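Local coordinates for protein proteophosphoglycan (Silicibacter pomeroyi DSS-3, PDB 2RE3) that is of unknown function but may take part in signal transduction, as a member of the DUF1285 family built from repeated structural motifs, at residues A[168-171]-A[176-179]; A[130-135]-A[171-176]. All blocks are in the same frame, centred on the assembly; numbering follows the deposited sequence. Where two conformers were deposited one is given.

Interaction 1. Residues A[168-171]-A[176-179]; sequences EIED and LWSS
The indole of W177 is held at its pyrrole edge by E170. NE1 of W177 donates to OE2 of E170 over 3.0 Å, with an N-H...O angle of 150°, and the acceptor lies close to the ring plane. On the glutamate side the donor approaches OE2 from the anti side, tilted out of the carboxylate plane, and the two planes stand almost perpendicular, 83° apart. The bend of E170 at chi2 (-69°) turns its carboxylate back toward the indole; its CG also lies 3.6 Å from NE1 of W177. Next to this bond the aliphatic part of E168 touches the same edge, CB lying 3.8 Å from CD1 of W177, while the acid end leads away and its OE2 accepts from the backbone N of I169 at 3.0 Å. Strands 168-170 and 173-178 form an antiparallel hairpin, whose tight turn at D171 and G172 has backbone angles close to type I'; W177 meets the two glutamates diagonally across it. A phenylalanine in place of W177 would lack the indole N-H, and OE2 of E170 would probably lose one of its partners, with the carboxylate freer to turn. Farther out, R108 forms a salt bridge with the same OE2. The ring of F182, from strand 181-185, meets the indole obliquely and also touches E170.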
loop_
_atom_site.group_PDB
_atom_site.type_symbol
_atom_site.label_atom_id
_atom_site.label_comp_id
_atom_site.label_asym_id
_atom_site.label_seq_id
_atom_site.Cartn_x
_atom_site.Cartn_y
_atom_site.Cartn_z
ATOM N N GLU A 168 14.947 -12.664 -10.776
ATOM C CA GLU A 168 15.679 -13.925 -10.805
ATOM C C GLU A 168 14.687 -15.024 -11.136
ATOM O O GLU A 168 13.468 -14.839 -10.944
ATOM C CB GLU A 168 16.328 -14.191 -9.440
ATOM C CG GLU A 168 17.250 -15.407 -9.391
ATOM C CD GLU A 168 18.345 -15.304 -10.441
ATOM O OE1 GLU A 168 19.361 -14.635 -10.193
ATOM O OE2 GLU A 168 18.173 -15.864 -11.535
ATOM N N ILE A 169 15.208 -16.152 -11.631
ATOM C CA ILE A 169 14.409 -17.348 -11.916
ATOM C C ILE A 169 14.716 -18.467 -10.924
ATOM O O ILE A 169 15.886 -18.841 -10.714
ATOM C CB ILE A 169 14.648 -17.841 -13.355
ATOM C CG1 ILE A 169 13.948 -16.901 -14.332
ATOM C CG2 ILE A 169 14.177 -19.300 -13.552
ATOM C CD1 ILE A 169 14.455 -17.027 -15.732
ATOM N N GLU A 170 13.655 -18.985 -10.306
ATOM C CA GLU A 170 13.722 -20.172 -9.451
ATOM C C GLU A 170 12.526 -21.049 -9.754
ATOM O O GLU A 170 11.389 -20.585 -9.696
ATOM C CB GLU A 170 13.692 -19.790 -7.971
ATOM C CG GLU A 170 14.687 -18.724 -7.551
ATOM C CD GLU A 170 16.135 -19.180 -7.591
ATOM O OE1 GLU A 170 16.375 -20.396 -7.765
ATOM O OE2 GLU A 170 17.027 -18.309 -7.449
ATOM N N ASP A 171 12.812 -22.307 -10.105
ATOM C CA ASP A 171 11.817 -23.371 -10.290
ATOM C C ASP A 171 10.617 -22.929 -11.084
ATOM O O ASP A 171 9.499 -23.126 -10.662
ATOM C CB ASP A 171 11.416 -23.955 -8.926
ATOM C CG ASP A 171 12.646 -24.373 -8.107
ATOM O OD1 ASP A 171 13.550 -25.016 -8.691
ATOM O OD2 ASP A 171 12.738 -24.028 -6.914
ATOM N N LEU A 176 11.371 -12.090 -7.372
ATOM C CA LEU A 176 12.287 -11.234 -6.593
ATOM C C LEU A 176 12.708 -11.899 -5.293
ATOM O O LEU A 176 11.875 -12.424 -4.573
ATOM C CB LEU A 176 11.637 -9.865 -6.326
ATOM C CG LEU A 176 11.451 -9.010 -7.596
ATOM C CD1 LEU A 176 10.577 -7.846 -7.313
ATOM C CD2 LEU A 176 12.775 -8.555 -8.119
ATOM N N TRP A 177 14.020 -11.943 -5.055
ATOM C CA TRP A 177 14.563 -12.316 -3.768
ATOM C C TRP A 177 14.605 -11.082 -2.908
ATOM O O TRP A 177 15.123 -10.065 -3.340
ATOM C CB TRP A 177 15.981 -12.842 -3.911
ATOM C CG TRP A 177 16.047 -14.257 -4.385
ATOM C CD1 TRP A 177 16.235 -14.681 -5.664
ATOM C CD2 TRP A 177 15.910 -15.428 -3.588
ATOM N NE1 TRP A 177 16.226 -16.044 -5.718
ATOM C CE2 TRP A 177 16.022 -16.536 -4.456
ATOM C CE3 TRP A 177 15.708 -15.652 -2.221
ATOM C CZ2 TRP A 177 15.962 -17.864 -4.002
ATOM C CZ3 TRP A 177 15.648 -16.979 -1.761
ATOM C CH2 TRP A 177 15.776 -18.065 -2.656
ATOM N N SER A 178 14.035 -11.147 -1.707
ATOM C CA SER A 178 14.280 -10.114 -0.695
ATOM C C SER A 178 14.362 -10.738 0.674
ATOM O O SER A 178 13.562 -11.601 0.995
ATOM C CB SER A 178 13.189 -9.052 -0.713
ATOM O OG SER A 178 13.512 -7.994 0.177
ATOM N N SER A 179 15.322 -10.305 1.481
ATOM C CA SER A 179 15.434 -10.757 2.890
ATOM C C SER A 179 15.468 -12.269 3.024
ATOM O O SER A 179 14.909 -12.796 3.972
ATOM C CB SER A 179 14.274 -10.243 3.771
ATOM O OG SER A 179 14.178 -8.838 3.760
#

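Interaction 2. Residues A[130-135]-A[171-176]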
loop_
_atom_site.group_PDB
_atom_site.type_symbol
_atom_site.label_atom_id
_atom_site.label_comp_id
_atom_site.label_asym_id
_atom_site.label_seq_id
_atom_site.Cartn_x
_atom_site.Cartn_y
_atom_site.Cartn_z
ATOM N N ILE A 130 5.920 -9.603 -1.179
ATOM C CA ILE A 130 5.557 -9.093 -2.498
ATOM C C ILE A 130 4.582 -10.089 -3.103
ATOM O O ILE A 130 4.816 -11.274 -3.046
ATOM C CB ILE A 130 6.789 -8.963 -3.407
ATOM C CG1 ILE A 130 7.755 -7.951 -2.785
ATOM C CG2 ILE A 130 6.377 -8.520 -4.795
ATOM C CD1 ILE A 130 9.161 -7.967 -3.341
ATOM N N ARG A 131 3.487 -9.616 -3.669
ATOM C CA ARG A 131 2.454 -10.495 -4.235
ATOM C C ARG A 131 2.343 -10.179 -5.707
ATOM O O ARG A 131 2.566 -9.041 -6.090
ATOM C CB ARG A 131 1.143 -10.168 -3.530
ATOM C CG ARG A 131 -0.098 -10.648 -4.203
ATOM C CD ARG A 131 -1.254 -10.655 -3.231
ATOM N NE ARG A 131 -1.776 -9.312 -2.961
ATOM C CZ ARG A 131 -2.688 -8.685 -3.709
ATOM N NH1 ARG A 131 -3.192 -9.232 -4.813
ATOM N NH2 ARG A 131 -3.099 -7.478 -3.361
HETATM N N MSE A 132 2.033 -11.186 -6.526
HETATM C CA MSE A 132 1.732 -10.960 -7.950
HETATM C C MSE A 132 0.228 -10.905 -8.142
HETATM O O MSE A 132 -0.487 -11.735 -7.591
HETATM C CB MSE A 132 2.383 -12.023 -8.891
HETATM C CG MSE A 132 2.162 -13.538 -8.618
HETATM SE SE MSE A 132 2.848 -14.790 -10.054
HETATM C CE MSE A 132 2.004 -16.357 -9.270
ATOM N N ALA A 133 -0.254 -9.894 -8.864
ATOM C CA ALA A 133 -1.633 -9.830 -9.258
ATOM C C ALA A 133 -1.512 -9.336 -10.671
ATOM O O ALA A 133 -0.416 -8.971 -11.111
ATOM C CB ALA A 133 -2.400 -8.866 -8.391
ATOM N N GLN A 134 -2.609 -9.359 -11.407
ATOM C CA GLN A 134 -2.587 -8.853 -12.763
ATOM C C GLN A 134 -3.476 -7.642 -12.794
ATOM O O GLN A 134 -4.303 -7.441 -11.896
ATOM C CB GLN A 134 -3.012 -9.927 -13.778
ATOM C CG GLN A 134 -1.985 -11.063 -13.936
ATOM C CD GLN A 134 -2.028 -12.076 -12.788
ATOM O OE1 GLN A 134 -3.093 -12.606 -12.448
ATOM N NE2 GLN A 134 -0.872 -12.353 -12.193
ATOM N N ASP A 135 -3.257 -6.809 -13.803
ATOM C CA ASP A 135 -4.039 -5.605 -13.967
ATOM C C ASP A 135 -5.490 -6.062 -14.231
ATOM O O ASP A 135 -5.718 -6.922 -15.106
ATOM C CB ASP A 135 -3.464 -4.758 -15.122
ATOM C CG ASP A 135 -3.916 -3.297 -15.098
ATOM O OD1 ASP A 135 -4.628 -2.861 -14.161
ATOM O OD2 ASP A 135 -3.541 -2.582 -16.048
ATOM N N ASP A 171 12.812 -22.307 -10.105
ATOM C CA ASP A 171 11.817 -23.371 -10.290
ATOM C C ASP A 171 10.617 -22.929 -11.084
ATOM O O ASP A 171 9.499 -23.126 -10.662
ATOM C CB ASP A 171 11.416 -23.955 -8.926
ATOM C CG ASP A 171 12.646 -24.373 -8.107
ATOM O OD1 ASP A 171 13.550 -25.016 -8.691
ATOM O OD2 ASP A 171 12.738 -24.028 -6.914
ATOM N N GLY A 172 10.871 -22.318 -12.238
ATOM C CA GLY A 172 9.840 -22.067 -13.243
ATOM C C GLY A 172 9.258 -20.680 -13.236
ATOM O O GLY A 172 8.467 -20.331 -14.122
ATOM N N TRP A 173 9.645 -19.885 -12.237
ATOM C CA TRP A 173 9.023 -18.593 -11.998
ATOM C C TRP A 173 10.070 -17.505 -12.029
ATOM O O TRP A 173 11.155 -17.673 -11.472
ATOM C CB TRP A 173 8.316 -18.562 -10.622
ATOM C CG TRP A 173 7.124 -19.461 -10.534
ATOM C CD1 TRP A 173 7.121 -20.777 -10.182
ATOM C CD2 TRP A 173 5.767 -19.124 -10.854
ATOM N NE1 TRP A 173 5.851 -21.279 -10.260
ATOM C CE2 TRP A 173 4.998 -20.288 -10.673
ATOM C CE3 TRP A 173 5.136 -17.962 -11.304
ATOM C CZ2 TRP A 173 3.608 -20.321 -10.906
ATOM C CZ3 TRP A 173 3.753 -17.978 -11.527
ATOM C CH2 TRP A 173 3.004 -19.155 -11.321
ATOM N N PHE A 174 9.718 -16.381 -12.657
ATOM C CA PHE A 174 10.484 -15.159 -12.559
ATOM C C PHE A 174 9.993 -14.383 -11.361
ATOM O O PHE A 174 8.808 -14.240 -11.173
ATOM C CB PHE A 174 10.306 -14.324 -13.817
ATOM C CG PHE A 174 10.966 -12.997 -13.737
ATOM C CD1 PHE A 174 12.296 -12.852 -14.096
ATOM C CD2 PHE A 174 10.270 -11.898 -13.260
ATOM C CE1 PHE A 174 12.928 -11.636 -13.983
ATOM C CE2 PHE A 174 10.878 -10.675 -13.163
ATOM C CZ PHE A 174 12.227 -10.537 -13.535
ATOM N N GLY A 175 10.897 -13.871 -10.547
ATOM C CA GLY A 175 10.482 -13.134 -9.349
ATOM C C GLY A 175 11.606 -12.410 -8.643
ATOM O O GLY A 175 12.685 -12.162 -9.229
ATOM N N LEU A 176 11.371 -12.090 -7.372
ATOM C CA LEU A 176 12.287 -11.234 -6.593
ATOM C C LEU A 176 12.708 -11.899 -5.293
ATOM O O LEU A 176 11.875 -12.424 -4.573
ATOM C CB LEU A 176 11.637 -9.865 -6.326
ATOM C CG LEU A 176 11.451 -9.010 -7.596
ATOM C CD1 LEU A 176 10.577 -7.846 -7.313
ATOM C CD2 LEU A 176 12.775 -8.555 -8.119
#
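The selenium of M132, a selenomethionine, is the heteroatom through which this contact meets an aromatic ring, that of W173. SE of M132 sits 4.7 Å from the centroid of the six-membered ring of W173, 60° off the ring normal, so the approach is oblique. The terminal methyl reaches the far corner of the benzene half: CE of M132 is 3.3 Å from CZ3 of W173 and 3.6 Å from CH2 of the same ring. The chain of M132, extended beyond CG, carries SE and CE out to the indole. The two side chains cross at about a right angle. M132 was modelled in two conformers, so the details of this approach, and the short methyl distance above all, are doubtful. The second pairing is purely apolar and more deeply buried: CD1 of I130 touches CD1 of L176 at 4.2 Å, methyl against methyl. L112 packs on both of these residues, as does L185, while L163 of helix 157-164 adds to the surroundings of L176. The arrangement joins a Met-aromatic contact to an aliphatic one, packing strand 130-131, at one edge of the mixed sheet that also holds strand 144-148, and the residues just after it against the antiparallel sheet that contains strand 173-178.

Coming from the N terminus, the chain first supplies residues 130-135, then runs through strands 144-148 and 151-155 and helix 157-164 before strand 173-178 closes the 35-residue loop of interaction 2. Interaction 1 opens late in that loop, at 168-171, and closes a short hairpin at 176-179, which begins on the last residue of 171-176. The two loops therefore overlap rather than nest, sharing D171 and L176. Strand 173-178 serves both: interaction 1 ties it to its hairpin neighbour, and interaction 2 to the edge, at strand 130-131, of the mixed sheet containing 144-148 and 151-155. A probable hydrogen bond from G175 N to E168 O, 2.8 Å, joins them directly.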